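Local coordinates for putative p22 protein (Leishmania major, PDB 1YQF), which is of unknown function but is a sequence homologue of human p32, belongs to the MAM33 mitochondrial glycoprotein family and assembles as a trimer, at residues D43-P48 / A186-Y191; L67-S70 / D75-V78; F95-Q100 / T105-L110. All coordinates share one frame; numbering follows the deposited sequence.

Interaction 1 of 3, residues D43-P48 / A186-Y191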
# COMPACT_ATOMS: atom_id res chain seq x y z
N ASP A 43 0.55 25.06 28.39
CA ASP A 43 1.36 23.85 28.49
C ASP A 43 1.45 23.14 27.13
O ASP A 43 1.73 21.94 27.08
CB ASP A 43 0.78 22.91 29.56
CG ASP A 43 -0.58 22.35 29.18
OD1 ASP A 43 -1.48 23.15 28.81
OD2 ASP A 43 -0.85 21.13 29.21
N LYS A 44 1.22 23.88 26.05
CA LYS A 44 1.24 23.30 24.71
C LYS A 44 2.67 22.97 24.28
O LYS A 44 3.63 23.52 24.83
CB LYS A 44 0.60 24.26 23.69
CG LYS A 44 -0.92 24.19 23.67
CD LYS A 44 -1.51 24.97 22.50
CE LYS A 44 -1.43 26.47 22.72
NZ LYS A 44 -2.13 27.24 21.65
N PRO A 45 2.82 22.08 23.30
CA PRO A 45 4.15 21.72 22.78
C PRO A 45 4.87 22.90 22.11
O PRO A 45 4.28 23.57 21.27
CB PRO A 45 3.84 20.62 21.75
CG PRO A 45 2.51 20.10 22.14
CD PRO A 45 1.76 21.31 22.63
N GLU A 46 6.12 23.14 22.50
CA GLU A 46 6.95 24.18 21.91
C GLU A 46 7.62 23.65 20.65
O GLU A 46 8.06 22.50 20.62
CB GLU A 46 8.04 24.62 22.90
CG GLU A 46 7.62 25.70 23.88
CD GLU A 46 8.76 26.13 24.78
OE1 GLU A 46 9.79 26.60 24.26
OE2 GLU A 46 8.62 26.00 26.02
N GLN A 47 7.72 24.50 19.63
CA GLN A 47 8.43 24.13 18.41
C GLN A 47 9.92 23.98 18.71
O GLN A 47 10.56 24.93 19.15
CB GLN A 47 8.23 25.17 17.31
CG GLN A 47 8.90 24.78 15.99
CD GLN A 47 8.70 25.80 14.88
OE1 GLN A 47 9.21 25.61 13.77
NE2 GLN A 47 7.99 26.88 15.17
N PRO A 48 10.47 22.79 18.45
CA PRO A 48 11.89 22.54 18.73
C PRO A 48 12.84 23.31 17.81
O PRO A 48 12.45 23.75 16.72
CB PRO A 48 12.03 21.04 18.51
CG PRO A 48 10.98 20.73 17.51
CD PRO A 48 9.82 21.60 17.88
N ALA A 186 3.88 20.17 15.51
CA ALA A 186 3.14 20.28 14.26
C ALA A 186 1.77 19.62 14.34
O ALA A 186 0.82 20.10 13.72
CB ALA A 186 3.94 19.69 13.10
N GLU A 187 1.67 18.54 15.10
CA GLU A 187 0.40 17.83 15.26
C GLU A 187 -0.61 18.70 16.00
O GLU A 187 -1.79 18.68 15.68
CB GLU A 187 0.61 16.51 16.02
CG GLU A 187 -0.67 15.80 16.43
CD GLU A 187 -1.54 15.42 15.25
OE1 GLU A 187 -1.00 14.86 14.27
OE2 GLU A 187 -2.77 15.68 15.30
N GLN A 188 -0.13 19.44 16.99
CA GLN A 188 -0.97 20.38 17.74
C GLN A 188 -1.47 21.50 16.82
O GLN A 188 -2.61 21.92 16.92
CB GLN A 188 -0.19 20.97 18.92
CG GLN A 188 -0.94 22.03 19.74
CD GLN A 188 -2.16 21.48 20.47
OE1 GLN A 188 -2.14 20.35 20.97
NE2 GLN A 188 -3.22 22.28 20.55
N GLN A 189 -0.60 21.97 15.93
CA GLN A 189 -0.95 23.06 15.02
C GLN A 189 -2.03 22.62 14.04
O GLN A 189 -2.98 23.35 13.79
CB GLN A 189 0.27 23.56 14.24
CG GLN A 189 1.47 23.96 15.10
CD GLN A 189 1.11 24.86 16.27
OE1 GLN A 189 0.59 25.97 16.07
NE2 GLN A 189 1.37 24.40 17.49
N ASP A 190 -1.89 21.41 13.49
CA ASP A 190 -2.85 20.88 12.53
C ASP A 190 -4.19 20.60 13.19
O ASP A 190 -5.24 20.82 12.59
CB ASP A 190 -2.31 19.62 11.86
CG ASP A 190 -1.28 19.92 10.79
OD1 ASP A 190 -1.45 20.93 10.07
OD2 ASP A 190 -0.27 19.21 10.61
N TYR A 191 -4.16 20.12 14.43
CA TYR A 191 -5.38 19.85 15.18
C TYR A 191 -6.17 21.15 15.36
O TYR A 191 -7.38 21.18 15.17
CB TYR A 191 -5.06 19.22 16.55
CG TYR A 191 -6.26 19.05 17.46
CD1 TYR A 191 -7.43 18.47 17.00
CD2 TYR A 191 -6.22 19.49 18.78
CE1 TYR A 191 -8.53 18.31 17.84
CE2 TYR A 191 -7.31 19.35 19.62
CZ TYR A 191 -8.47 18.75 19.14
OH TYR A 191 -9.56 18.60 19.97

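Interaction 2 of 3, residues L67-S70 / D75-V78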
# COMPACT_ATOMS: atom_id res chain seq x y z
N LEU A 67 14.59 18.02 6.12
CA LEU A 67 15.73 18.67 6.74
C LEU A 67 16.87 18.56 5.74
O LEU A 67 17.29 17.46 5.41
CB LEU A 67 16.11 17.96 8.04
CG LEU A 67 15.14 18.18 9.20
CD1 LEU A 67 15.38 17.15 10.29
CD2 LEU A 67 15.30 19.58 9.74
N THR A 68 17.36 19.70 5.25
CA THR A 68 18.43 19.72 4.25
C THR A 68 19.71 20.33 4.80
O THR A 68 19.68 21.24 5.62
CB THR A 68 17.98 20.52 3.01
OG1 THR A 68 17.68 21.87 3.38
CG2 THR A 68 16.68 19.97 2.44
N LYS A 69 20.84 19.83 4.32
CA LYS A 69 22.16 20.32 4.72
C LYS A 69 23.24 19.71 3.82
O LYS A 69 23.10 18.58 3.35
CB LYS A 69 22.43 19.98 6.19
CG LYS A 69 23.83 19.44 6.50
CD LYS A 69 23.92 18.92 7.93
CE LYS A 69 25.21 18.15 8.17
NZ LYS A 69 25.23 17.48 9.51
N SER A 70 24.32 20.45 3.60
CA SER A 70 25.46 19.94 2.84
C SER A 70 26.55 19.44 3.78
O SER A 70 26.71 19.95 4.89
CB SER A 70 26.02 21.02 1.92
OG SER A 70 25.12 21.27 0.85
N ASP A 75 24.77 16.17 -0.79
CA ASP A 75 23.48 16.78 -0.46
C ASP A 75 22.68 15.82 0.43
O ASP A 75 22.25 14.77 -0.03
CB ASP A 75 22.69 17.09 -1.73
CG ASP A 75 23.37 18.14 -2.59
OD1 ASP A 75 24.23 18.93 -2.14
OD2 ASP A 75 23.04 18.23 -3.79
N LEU A 76 22.51 16.19 1.69
CA LEU A 76 21.77 15.37 2.64
C LEU A 76 20.33 15.84 2.78
O LEU A 76 20.05 17.03 2.79
CB LEU A 76 22.44 15.38 4.02
CG LEU A 76 23.94 15.07 4.07
CD1 LEU A 76 24.46 15.23 5.49
CD2 LEU A 76 24.23 13.67 3.56
N VAL A 77 19.41 14.88 2.86
CA VAL A 77 18.00 15.17 3.11
C VAL A 77 17.44 14.15 4.09
O VAL A 77 17.55 12.96 3.87
CB VAL A 77 17.17 15.13 1.81
CG1 VAL A 77 15.69 15.39 2.10
CG2 VAL A 77 17.68 16.16 0.80
N VAL A 78 16.85 14.63 5.18
CA VAL A 78 16.16 13.77 6.13
C VAL A 78 14.67 14.11 6.05
O VAL A 78 14.26 15.20 6.43
CB VAL A 78 16.66 13.97 7.57
CG1 VAL A 78 15.90 13.07 8.54
CG2 VAL A 78 18.16 13.71 7.65

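Interaction 3 of 3, residues F95-Q100 / T105-L110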
# COMPACT_ATOMS: atom_id res chain seq x y z
N PHE A 95 13.42 9.05 6.39
CA PHE A 95 14.09 8.60 5.19
C PHE A 95 15.26 9.53 4.94
O PHE A 95 15.07 10.72 4.71
CB PHE A 95 13.10 8.58 4.02
CG PHE A 95 11.92 7.70 4.29
CD1 PHE A 95 10.81 8.20 4.95
CD2 PHE A 95 11.95 6.36 3.94
CE1 PHE A 95 9.72 7.37 5.23
CE2 PHE A 95 10.88 5.53 4.22
CZ PHE A 95 9.76 6.04 4.87
N VAL A 96 16.47 8.99 5.05
CA VAL A 96 17.69 9.76 4.90
C VAL A 96 18.24 9.57 3.49
O VAL A 96 18.50 8.46 3.08
CB VAL A 96 18.76 9.32 5.92
CG1 VAL A 96 20.01 10.17 5.81
CG2 VAL A 96 18.21 9.38 7.33
N TYR A 97 18.42 10.67 2.76
CA TYR A 97 18.97 10.62 1.42
C TYR A 97 20.35 11.27 1.39
O TYR A 97 20.55 12.36 1.91
CB TYR A 97 18.04 11.32 0.43
CG TYR A 97 16.63 10.77 0.43
CD1 TYR A 97 15.68 11.24 1.33
CD2 TYR A 97 16.24 9.78 -0.47
CE1 TYR A 97 14.38 10.73 1.35
CE2 TYR A 97 14.95 9.26 -0.46
CZ TYR A 97 14.02 9.75 0.45
OH TYR A 97 12.74 9.26 0.47
N ILE A 98 21.31 10.58 0.78
CA ILE A 98 22.67 11.08 0.62
C ILE A 98 22.96 11.07 -0.87
O ILE A 98 23.11 10.00 -1.46
CB ILE A 98 23.68 10.20 1.40
CG1 ILE A 98 23.29 10.12 2.88
CG2 ILE A 98 25.10 10.74 1.25
CD1 ILE A 98 24.23 9.30 3.74
N THR A 99 23.02 12.25 -1.47
CA THR A 99 23.21 12.37 -2.91
C THR A 99 24.62 12.86 -3.25
O THR A 99 25.06 13.90 -2.76
CB THR A 99 22.15 13.33 -3.50
OG1 THR A 99 20.85 12.73 -3.40
CG2 THR A 99 22.36 13.54 -5.00
N GLN A 100 25.31 12.11 -4.09
CA GLN A 100 26.65 12.46 -4.54
C GLN A 100 26.58 13.51 -5.64
O GLN A 100 25.50 13.83 -6.14
CB GLN A 100 27.38 11.22 -5.06
CG GLN A 100 27.52 10.07 -4.06
CD GLN A 100 28.43 10.39 -2.88
OE1 GLN A 100 29.20 11.35 -2.91
NE2 GLN A 100 28.33 9.59 -1.83
N THR A 105 22.45 8.17 -5.29
CA THR A 105 21.82 8.49 -4.00
C THR A 105 21.57 7.27 -3.12
O THR A 105 20.94 6.30 -3.54
CB THR A 105 20.46 9.19 -4.24
OG1 THR A 105 20.68 10.48 -4.83
CG2 THR A 105 19.77 9.50 -2.92
N MET A 106 22.03 7.34 -1.88
CA MET A 106 21.72 6.34 -0.87
C MET A 106 20.46 6.75 -0.13
O MET A 106 20.30 7.91 0.23
CB MET A 106 22.85 6.21 0.14
CG MET A 106 22.62 5.12 1.20
SD MET A 106 23.65 5.30 2.64
CE MET A 106 25.19 4.70 2.03
N GLN A 107 19.59 5.78 0.13
CA GLN A 107 18.42 5.99 0.97
C GLN A 107 18.51 5.06 2.17
O GLN A 107 18.60 3.84 2.01
CB GLN A 107 17.14 5.69 0.17
CG GLN A 107 15.86 5.96 0.95
CD GLN A 107 14.62 5.42 0.25
OE1 GLN A 107 14.42 5.65 -0.94
NE2 GLN A 107 13.78 4.72 1.00
N ALA A 108 18.48 5.63 3.37
CA ALA A 108 18.47 4.84 4.60
C ALA A 108 17.15 5.06 5.32
O ALA A 108 16.80 6.19 5.62
CB ALA A 108 19.64 5.22 5.49
N ASP A 109 16.43 3.98 5.58
CA ASP A 109 15.19 4.05 6.35
C ASP A 109 15.48 3.74 7.80
O ASP A 109 16.02 2.68 8.11
CB ASP A 109 14.16 3.05 5.83
CG ASP A 109 13.80 3.27 4.38
OD1 ASP A 109 14.54 4.00 3.67
OD2 ASP A 109 12.80 2.74 3.86
N LEU A 110 15.14 4.65 8.70
CA LEU A 110 15.32 4.41 10.12
C LEU A 110 14.05 4.73 10.88
O LEU A 110 13.22 5.51 10.43
CB LEU A 110 16.48 5.25 10.67
CG LEU A 110 17.80 5.18 9.92
CD1 LEU A 110 17.85 6.25 8.85
CD2 LEU A 110 18.98 5.33 10.86
O HOH W 1 12.32 7.45 -1.52

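Interaction 1 of 3, residues D43-P48 / A186-Y191
Lys44 CD lies over one face of the flat Gln188 amide, near the nitrogen, 3.7 Å from Gln188 NE2. On the same side, but beyond the amide, Pro45 CD rests on the aliphatic stem, 4.0 Å from Gln188 CG. Both side chains cross Gln188 at about a right angle. At the nitrogen end, NE2 is hydrogen-bonded to Glu38 and Glu192, which lie outside the two segments.

The Gln188 stem leaves the helix with CG anti to the backbone N (chi1 177°), which carries CG out toward Pro45. The bend at chi2 (66°) then turns the amide so that one face meets Lys44. Lys44 is bent at chi3 (-74°), and its NZ forms a salt bridge with Glu192.

Residues 43-48 belong to the loop that follows helix 23-39. Here the loop passes along helix 173-202, so the contact joins the N-terminal part of the chain to the C-terminal helix. Another side of that helix meets a second subunit, where Glu187 bonds to Tyr146 of that subunit.

The contact is small, burying 134 Å² in all, and lies at the surface. Between the two segments it is van der Waals in character. The polar grip comes from two glutamates outside them. Glu38 holds Gln188 NE2, and Glu192 OE2 serves both Gln188 NE2 and Lys44 NZ; its negative charge probably favours this pairing.

Interaction 2 of 3, residues L67-S70 / D75-V78
Leu67 and Val78 pair at the buried end of an antiparallel beta hairpin made by strands 64-71 and 74-81. The register is regular. Leu67 with Val78 and Lys69 with Leu76 are hydrogen-bonded pairs. Thr68 with Val77 and Ser70 with Asp75 are non-hydrogen-bonded pairs.

The buried end is the tighter one. Leu67 N donates to Val78 O at 2.9 Å and almost straight (175°). The return bond from Val78 N to Leu67 O is equally short. The side chains of this pair meet at their roots, with Leu67 CB 4.1 Å from Val78 CB. Their face of the sheet is covered by Trp54 and by Leu175 of helix 173-202.

Towards the turn one bond lengthens: Lys69 N reaches Leu76 O at 3.3 Å, while the return bond from Leu76 N to Lys69 O stays at 3.0 Å. On the same face as Leu67, the Lys69 chain runs extended beyond CG beside Leu76, both pointing the same way. Lys69 CE touches Leu76 CD1 at 4.0 Å, while Lys69 NZ goes on to bond to the backbone O of Arg169. The aliphatic part of the lysine therefore packs on the leucine, and its charged end is held by a carbonyl.

Ser70 and Asp75 form the solvent side. They stand on the other face, with Thr68 and Val77, and both are exposed. Ser70 OG and Asp75 OD1 are 3.9 Å apart, too far for a hydrogen bond. Thr68 and Val77 touch only lightly through their CG2 methyls.

Back in the ladder, Lys69 O accepts from Leu76 N nearly along the C=O axis, and Leu76 CB sits just 3.3 Å from the same oxygen, Lys69 O.

Interaction 3 of 3, residues F95-Q100 / T105-L110
Phe95 turns the edge of its ring to Asp109. Its CG is anti to the carbonyl carbon (chi1 -58°), which swings the ring toward the partner strand. Phe95 CE2 comes 3.4 Å from Asp109 OD2, near the ring plane, and the carboxylate is turned 79° to the ring. Asp109 OD1 uses its syn lone pair to accept from Gln107 NE2 at 2.9 Å. This bond helps fix the Gln107 amide, whose OE1 is held by a water and by Tyr125.

Gln107 is extended and lies alongside Tyr97, pointing the same way, with Gln107 CG 3.7 Å from Tyr97 CE2. The water, at the Tyr97 ring edge, links the two, accepting from Tyr97 OH and donating to Gln107 OE1.

The strands form an antiparallel beta hairpin, the fourth and fifth strands of the sheet. Four backbone bonds join Val96 to Ala108 and Ile98 to Met106. On the face of these residues, helix 156-168 packs on Val96 and Ile98. Val96 CG2 presses on Leu110 CD1 at a tight 3.5 Å.

Near the turn, Thr99 and Thr105 both hold OG1 anti to the carbonyl carbon. Thr99 OG1 and Thr105 OG1 lie 2.7 Å apart, at hydrogen-bond distance; Thr105 OG1 is also bonded to Gly103 O.

How the interactions relate
Interactions 2 and 3 hold hairpins of one antiparallel sheet. Strands 74-81 and 92-99 are neighbours in it, so the two contacts touch: Val77 O lies 2.7 Å from Tyr97 N, a probable hydrogen bond, and Leu76 packs on Ile98. Interaction 3 is largely buried. Interaction 2 is buried at one end and exposed at the other. Both rest on backbone ladders. Interaction 1 is a surface contact about 28 Å from interaction 3, centre to centre, and joins a loop to the C-terminal helix by side chains alone. Along the chain it encloses both hairpins. Helix 173-202 also packs on interaction 2, so these two contacts share that element.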